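Putative cell adhesion protein (Bacteroides eggerthii, PDB 4GPV) is probably a pilus (fimbrial) subunit of the FimA type, a two-domain, largely beta protein thought to serve in cell adhesion. Local coordinates at residues F53-R56 and A60-C63; A64-S69 and A74-G79; Y280-L283 and D288-H291. One frame throughout, in Å; residues are numbered along the deposited sequence.

Contact 1: F53-R56 and A60-C63; sequences FLFR and ALDC
F55 and L61 form a single beta bridge, their CA atoms 4.6 Å apart, while the end-to-end directions of F53-R56 and A60-C63 lie 124° from each other, so the two backbones run side by side for a moment and then splay. They belong to the beta-hairpin connection between strand 50-56 and its antiparallel neighbour 66-68: strand 50-56 ends in a loop that reverses through three residues and leads into strand 66-68. Two backbone bonds flank the bridge, from R56 N to A60 O and from D62 N to L54 O, each 2.8 Å long with an angle of 169° at the hydrogen. Placed on either side of F55 and L61, they make these two a non-hydrogen-bonded pair of an antiparallel bridge. A water continues the link beyond the bridge, accepting from L54 N and donating to C63 O.

On one side of the bridge F55 and L61 lie alongside each other, pointing the same way, and CD2 of L61 comes within 3.4 Å of F55 CE1. Helix 106-111 also packs here, its L109 touching both F53 and F55. R56 reaches past A60 to D62 because its chain is extended from CG to NE, and the two side chains cross at about a right angle. L61 O sits over one face of the guanidinium, 3.9 Å from R56 CZ. D62 is held from two directions, since its OD2 accepts from T80 N. Its OD1 completes a salt bridge by turning the anti lone pair to R56 NE, which lies 2.8 Å from that oxygen and places it within the guanidinium plane; R56 NH2 adds only a weak bond to the same atom.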
# COMPACT_ATOMS: atom_id res chain seq x y z
N PHE A 53 -16.63 -1.13 -15.49
CA PHE A 53 -17.90 -1.74 -15.15
C PHE A 53 -18.98 -0.67 -15.21
O PHE A 53 -18.80 0.41 -14.64
CB PHE A 53 -17.88 -2.37 -13.74
CG PHE A 53 -16.74 -3.33 -13.50
CD1 PHE A 53 -15.47 -2.86 -13.17
CD2 PHE A 53 -16.94 -4.71 -13.59
CE1 PHE A 53 -14.41 -3.75 -12.96
CE2 PHE A 53 -15.88 -5.60 -13.38
CZ PHE A 53 -14.62 -5.12 -13.08
N LEU A 54 -20.09 -0.96 -15.89
CA LEU A 54 -21.18 -0.02 -15.99
C LEU A 54 -22.40 -0.62 -15.32
O LEU A 54 -22.72 -1.77 -15.58
CB LEU A 54 -21.51 0.33 -17.46
CG LEU A 54 -20.40 1.01 -18.27
CD1 LEU A 54 -20.81 1.11 -19.76
CD2 LEU A 54 -20.11 2.38 -17.73
N PHE A 55 -23.07 0.14 -14.44
CA PHE A 55 -24.23 -0.40 -13.73
C PHE A 55 -25.45 0.45 -13.90
O PHE A 55 -25.36 1.67 -13.98
CB PHE A 55 -23.94 -0.52 -12.22
CG PHE A 55 -22.82 -1.48 -11.93
CD1 PHE A 55 -23.02 -2.86 -12.00
CD2 PHE A 55 -21.55 -1.02 -11.62
CE1 PHE A 55 -21.97 -3.74 -11.75
CE2 PHE A 55 -20.50 -1.91 -11.36
CZ PHE A 55 -20.71 -3.26 -11.43
N ARG A 56 -26.62 -0.21 -13.90
CA ARG A 56 -27.91 0.46 -13.97
C ARG A 56 -28.29 0.96 -12.56
O ARG A 56 -27.59 0.65 -11.59
CB ARG A 56 -28.96 -0.48 -14.57
CG ARG A 56 -28.57 -0.89 -15.98
CD ARG A 56 -29.56 -1.79 -16.69
NE ARG A 56 -29.01 -2.10 -18.00
CZ ARG A 56 -29.27 -3.19 -18.71
NH1 ARG A 56 -30.17 -4.07 -18.28
NH2 ARG A 56 -28.68 -3.38 -19.88
N ALA A 60 -27.73 -3.68 -11.59
CA ALA A 60 -27.40 -4.69 -12.60
C ALA A 60 -26.31 -4.19 -13.55
O ALA A 60 -26.24 -2.99 -13.82
CB ALA A 60 -28.64 -5.06 -13.42
N LEU A 61 -25.49 -5.11 -14.07
CA LEU A 61 -24.50 -4.74 -15.10
C LEU A 61 -25.27 -4.24 -16.35
O LEU A 61 -26.27 -4.82 -16.74
CB LEU A 61 -23.61 -5.93 -15.47
CG LEU A 61 -22.38 -6.12 -14.59
CD1 LEU A 61 -21.79 -7.48 -14.81
CD2 LEU A 61 -21.33 -5.02 -14.86
N ASP A 62 -24.82 -3.14 -16.92
CA ASP A 62 -25.50 -2.58 -18.09
C ASP A 62 -25.03 -3.29 -19.36
O ASP A 62 -25.70 -3.27 -20.38
CB ASP A 62 -25.23 -1.07 -18.15
CG ASP A 62 -25.93 -0.39 -19.31
OD1 ASP A 62 -27.18 -0.55 -19.42
OD2 ASP A 62 -25.24 0.20 -20.14
N CYS A 63 -23.89 -3.97 -19.24
CA CYS A 63 -23.23 -4.76 -20.27
C CYS A 63 -22.04 -5.48 -19.64
O CYS A 63 -21.66 -5.17 -18.50
CB CYS A 63 -22.79 -3.87 -21.44
SG CYS A 63 -21.73 -2.47 -20.94
O HOH W 1 -19.85 -3.14 -17.67

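Contact 2: A64-S69 and A74-G79; sequences APYEGS and ATITTG
Two end strands of the large curled mixed sheet face each other here across a sandwich-like gap: 66-68, paired to strand 50-56, and 73-76, paired to strand 18-24. Segments 66-68 and 74-76 run nearly antiparallel, at 161°, with their axes 9.0 Å apart at closest approach. Each bonds through its backbone to its own neighbour, Y66 to V52 and I76 to L19, and side chains fill the distance between them. Y66 does most of this. With CG anti to the backbone N (chi1 176°), the ring lies between the two strands and meets two residues of 74-76 at different points along its length. The outer part of the ring approaches the methyl of A74, with CE2 of Y66 3.5 Å from A74 CB. Nearer the backbone, I76 runs obliquely across the tyrosine, and its CD1 lies 3.8 Å from Y66 CB while CG1 reaches the CG and CD1 atoms of the ring. The polar link is indirect: a water donates to A64 O at 2.8 Å and lies 2.7 Å from T78 OG1. The direct contact between the strands is therefore apolar packing by one aromatic side chain, and polar atoms join the two segments through solvent where the chain leaves strand 74-76.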
# COMPACT_ATOMS: atom_id res chain seq x y z
N ALA A 64 -21.43 -6.42 -20.39
CA ALA A 64 -20.24 -7.13 -19.90
C ALA A 64 -19.07 -6.12 -19.67
O ALA A 64 -18.94 -5.14 -20.41
CB ALA A 64 -19.82 -8.22 -20.89
N PRO A 65 -18.23 -6.32 -18.64
CA PRO A 65 -17.13 -5.37 -18.39
C PRO A 65 -16.18 -5.18 -19.58
O PRO A 65 -15.94 -6.10 -20.38
CB PRO A 65 -16.40 -5.97 -17.19
CG PRO A 65 -17.47 -6.80 -16.52
CD PRO A 65 -18.24 -7.40 -17.64
N TYR A 66 -15.72 -3.94 -19.74
CA TYR A 66 -14.81 -3.55 -20.81
C TYR A 66 -13.38 -3.81 -20.38
O TYR A 66 -12.97 -3.37 -19.29
CB TYR A 66 -15.01 -2.06 -21.18
CG TYR A 66 -14.04 -1.55 -22.22
CD1 TYR A 66 -14.31 -1.69 -23.58
CD2 TYR A 66 -12.83 -0.97 -21.85
CE1 TYR A 66 -13.41 -1.24 -24.55
CE2 TYR A 66 -11.92 -0.53 -22.81
CZ TYR A 66 -12.22 -0.66 -24.15
OH TYR A 66 -11.32 -0.21 -25.08
N GLU A 67 -12.61 -4.47 -21.25
CA GLU A 67 -11.19 -4.73 -20.98
C GLU A 67 -10.33 -3.76 -21.78
O GLU A 67 -10.28 -3.84 -23.02
CB GLU A 67 -10.83 -6.18 -21.33
CG GLU A 67 -11.49 -7.23 -20.46
CD GLU A 67 -11.04 -8.62 -20.82
OE1 GLU A 67 -11.65 -9.22 -21.74
OE2 GLU A 67 -10.06 -9.11 -20.22
N GLY A 68 -9.69 -2.82 -21.07
CA GLY A 68 -8.82 -1.82 -21.67
C GLY A 68 -7.36 -2.20 -21.60
O GLY A 68 -6.94 -2.93 -20.69
N SER A 69 -6.59 -1.68 -22.56
CA SER A 69 -5.14 -1.88 -22.61
C SER A 69 -4.43 -0.65 -21.98
O SER A 69 -4.99 -0.02 -21.06
CB SER A 69 -4.69 -2.14 -24.04
OG SER A 69 -5.15 -1.13 -24.92
N ALA A 74 -11.57 5.07 -23.52
CA ALA A 74 -12.32 3.93 -24.06
C ALA A 74 -13.64 4.39 -24.69
O ALA A 74 -14.27 5.30 -24.16
CB ALA A 74 -12.60 2.91 -22.96
N THR A 75 -14.04 3.77 -25.81
CA THR A 75 -15.34 4.02 -26.44
C THR A 75 -16.14 2.73 -26.25
O THR A 75 -15.77 1.68 -26.81
CB THR A 75 -15.17 4.46 -27.91
OG1 THR A 75 -14.34 5.62 -27.94
CG2 THR A 75 -16.50 4.78 -28.59
N ILE A 76 -17.20 2.79 -25.44
CA ILE A 76 -18.00 1.61 -25.15
C ILE A 76 -19.33 1.73 -25.89
O ILE A 76 -20.04 2.72 -25.70
CB ILE A 76 -18.18 1.41 -23.62
CG1 ILE A 76 -16.81 1.16 -22.92
CG2 ILE A 76 -19.16 0.26 -23.34
CD1 ILE A 76 -16.80 1.32 -21.40
N THR A 77 -19.67 0.73 -26.73
CA THR A 77 -20.93 0.80 -27.49
C THR A 77 -21.88 -0.36 -27.16
O THR A 77 -22.95 -0.46 -27.75
CB THR A 77 -20.64 0.81 -29.00
OG1 THR A 77 -20.07 -0.46 -29.35
CG2 THR A 77 -19.72 1.95 -29.42
N THR A 78 -21.50 -1.23 -26.22
CA THR A 78 -22.30 -2.39 -25.87
C THR A 78 -23.32 -2.12 -24.76
O THR A 78 -24.12 -3.00 -24.44
CB THR A 78 -21.38 -3.54 -25.45
OG1 THR A 78 -20.44 -3.02 -24.50
CG2 THR A 78 -20.65 -4.14 -26.65
N GLY A 79 -23.25 -0.93 -24.17
CA GLY A 79 -24.13 -0.50 -23.09
C GLY A 79 -25.35 0.27 -23.54
O GLY A 79 -25.62 0.41 -24.74
O HOH W 2 -19.65 -5.21 -23.13

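Contact 3: Y280-L283 and D288-H291; sequences YPIL and DARH
D288 lies obliquely across both I282 and L283, with its carboxylate set against the end of strand 274-283. Its CG is anti to the backbone N (chi1 -162°), which carries OD2 back to the strand, where it accepts from L283 N over 2.9 Å. The N-H...O angle of 162° shows a fairly straight bond, although the donor meets OD2 on its anti side and stands 25° out of the carboxylate plane. Two carbons also lie close to that oxygen: I282 CD1 approaches D288 OD2 to 3.3 Å, and the CB of L283 lies 3.4 Å from it.

This is a loop closure at the strand's C-terminal end, within the FimA-like C-terminal domain. After L283 the chain turns away before strand 297-306, and a second bond ties the loop back, A289 N to L283 O at 3.1 Å. L283 thus offers both its N and its O to consecutive loop residues. An alanine in place of D288 would probably leave L283 N without its carboxylate acceptor, and the loop tied to the strand end by the A289 N to L283 O bond alone among those described.

I282 also packs on the next residue, its CG1 lying 4.0 Å from A289 CB. The same side chain touches V301, V331 and V333 on strands 297-306 and 329-343 of the larger sheet, so it packs across the interface between the two sheets of a beta sandwich. D288 N, for its part, donates to T285 OG1 within the loop.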
# COMPACT_ATOMS: atom_id res chain seq x y z
N TYR A 280 14.88 -1.32 15.58
CA TYR A 280 14.76 0.14 15.70
C TYR A 280 13.43 0.43 15.01
O TYR A 280 13.39 0.55 13.79
CB TYR A 280 15.95 0.86 15.06
CG TYR A 280 17.29 0.41 15.60
CD1 TYR A 280 17.85 1.03 16.71
CD2 TYR A 280 18.02 -0.59 14.97
CE1 TYR A 280 19.13 0.71 17.16
CE2 TYR A 280 19.29 -0.97 15.44
CZ TYR A 280 19.84 -0.32 16.53
OH TYR A 280 21.10 -0.67 16.97
N PRO A 281 12.31 0.37 15.75
CA PRO A 281 11.00 0.39 15.08
C PRO A 281 10.19 1.69 15.19
O PRO A 281 10.46 2.55 16.03
CB PRO A 281 10.26 -0.70 15.85
CG PRO A 281 10.83 -0.61 17.26
CD PRO A 281 12.16 0.07 17.19
N ILE A 282 9.15 1.76 14.35
CA ILE A 282 8.14 2.80 14.40
C ILE A 282 6.78 2.15 14.20
O ILE A 282 6.56 1.47 13.20
CB ILE A 282 8.37 4.02 13.47
CG1 ILE A 282 7.41 5.21 13.84
CG2 ILE A 282 8.28 3.68 12.01
CD1 ILE A 282 7.56 5.79 15.41
N LEU A 283 5.87 2.35 15.18
CA LEU A 283 4.51 1.81 15.11
C LEU A 283 3.62 2.82 14.45
O LEU A 283 3.63 3.98 14.86
CB LEU A 283 3.96 1.49 16.52
CG LEU A 283 4.28 0.14 17.12
CD1 LEU A 283 5.71 0.07 17.49
CD2 LEU A 283 3.47 -0.07 18.37
N ASP A 288 2.19 6.66 18.52
CA ASP A 288 3.63 6.55 18.25
C ASP A 288 3.98 7.40 17.02
O ASP A 288 4.46 8.52 17.19
CB ASP A 288 4.08 5.08 18.10
CG ASP A 288 5.58 4.85 18.23
OD1 ASP A 288 6.25 5.66 18.92
OD2 ASP A 288 6.09 3.83 17.68
N ALA A 289 3.70 6.90 15.81
CA ALA A 289 3.95 7.65 14.58
C ALA A 289 3.04 8.86 14.45
O ALA A 289 3.38 9.77 13.70
CB ALA A 289 3.75 6.75 13.37
N ARG A 290 1.87 8.86 15.15
CA ARG A 290 0.81 9.89 15.07
C ARG A 290 0.11 9.76 13.70
O ARG A 290 -0.53 10.69 13.21
CB ARG A 290 1.31 11.33 15.34
CG ARG A 290 2.08 11.50 16.66
CD ARG A 290 1.18 11.87 17.82
NE ARG A 290 1.73 11.40 19.10
CZ ARG A 290 1.01 11.21 20.20
NH1 ARG A 290 -0.30 11.42 20.20
NH2 ARG A 290 1.60 10.79 21.32
N HIS A 291 0.23 8.57 13.09
CA HIS A 291 -0.37 8.20 11.82
C HIS A 291 -0.63 6.74 11.76
O HIS A 291 0.26 5.95 12.08
CB HIS A 291 0.52 8.53 10.59
CG HIS A 291 0.94 9.95 10.45
ND1 HIS A 291 0.18 10.86 9.76
CD2 HIS A 291 2.04 10.57 10.93
CE1 HIS A 291 0.84 12.00 9.84
NE2 HIS A 291 1.97 11.87 10.53

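How the contacts relate
The three contacts follow one another along the chain, none nested in or crossing another. Contact 1 closes the short loop after strand 50-56, and the chain passes straight from C63 into contact 2, which spans the turn between strands 66-68 and 73-76. Their centres are 11 Å apart and they touch: D62 and C63 pack against T78 and G79, and F53 against P65, so T78-G79, where the chain leaves strand 73-76, packs on the loop closed by contact 1. Contact 3 closes the loop that crosses from strand 274-283 of the seven-strand sheet to 297-306 of the larger one. It lies on the opposite side of the chain's centre, its own centre 43 Å from that of contact 1.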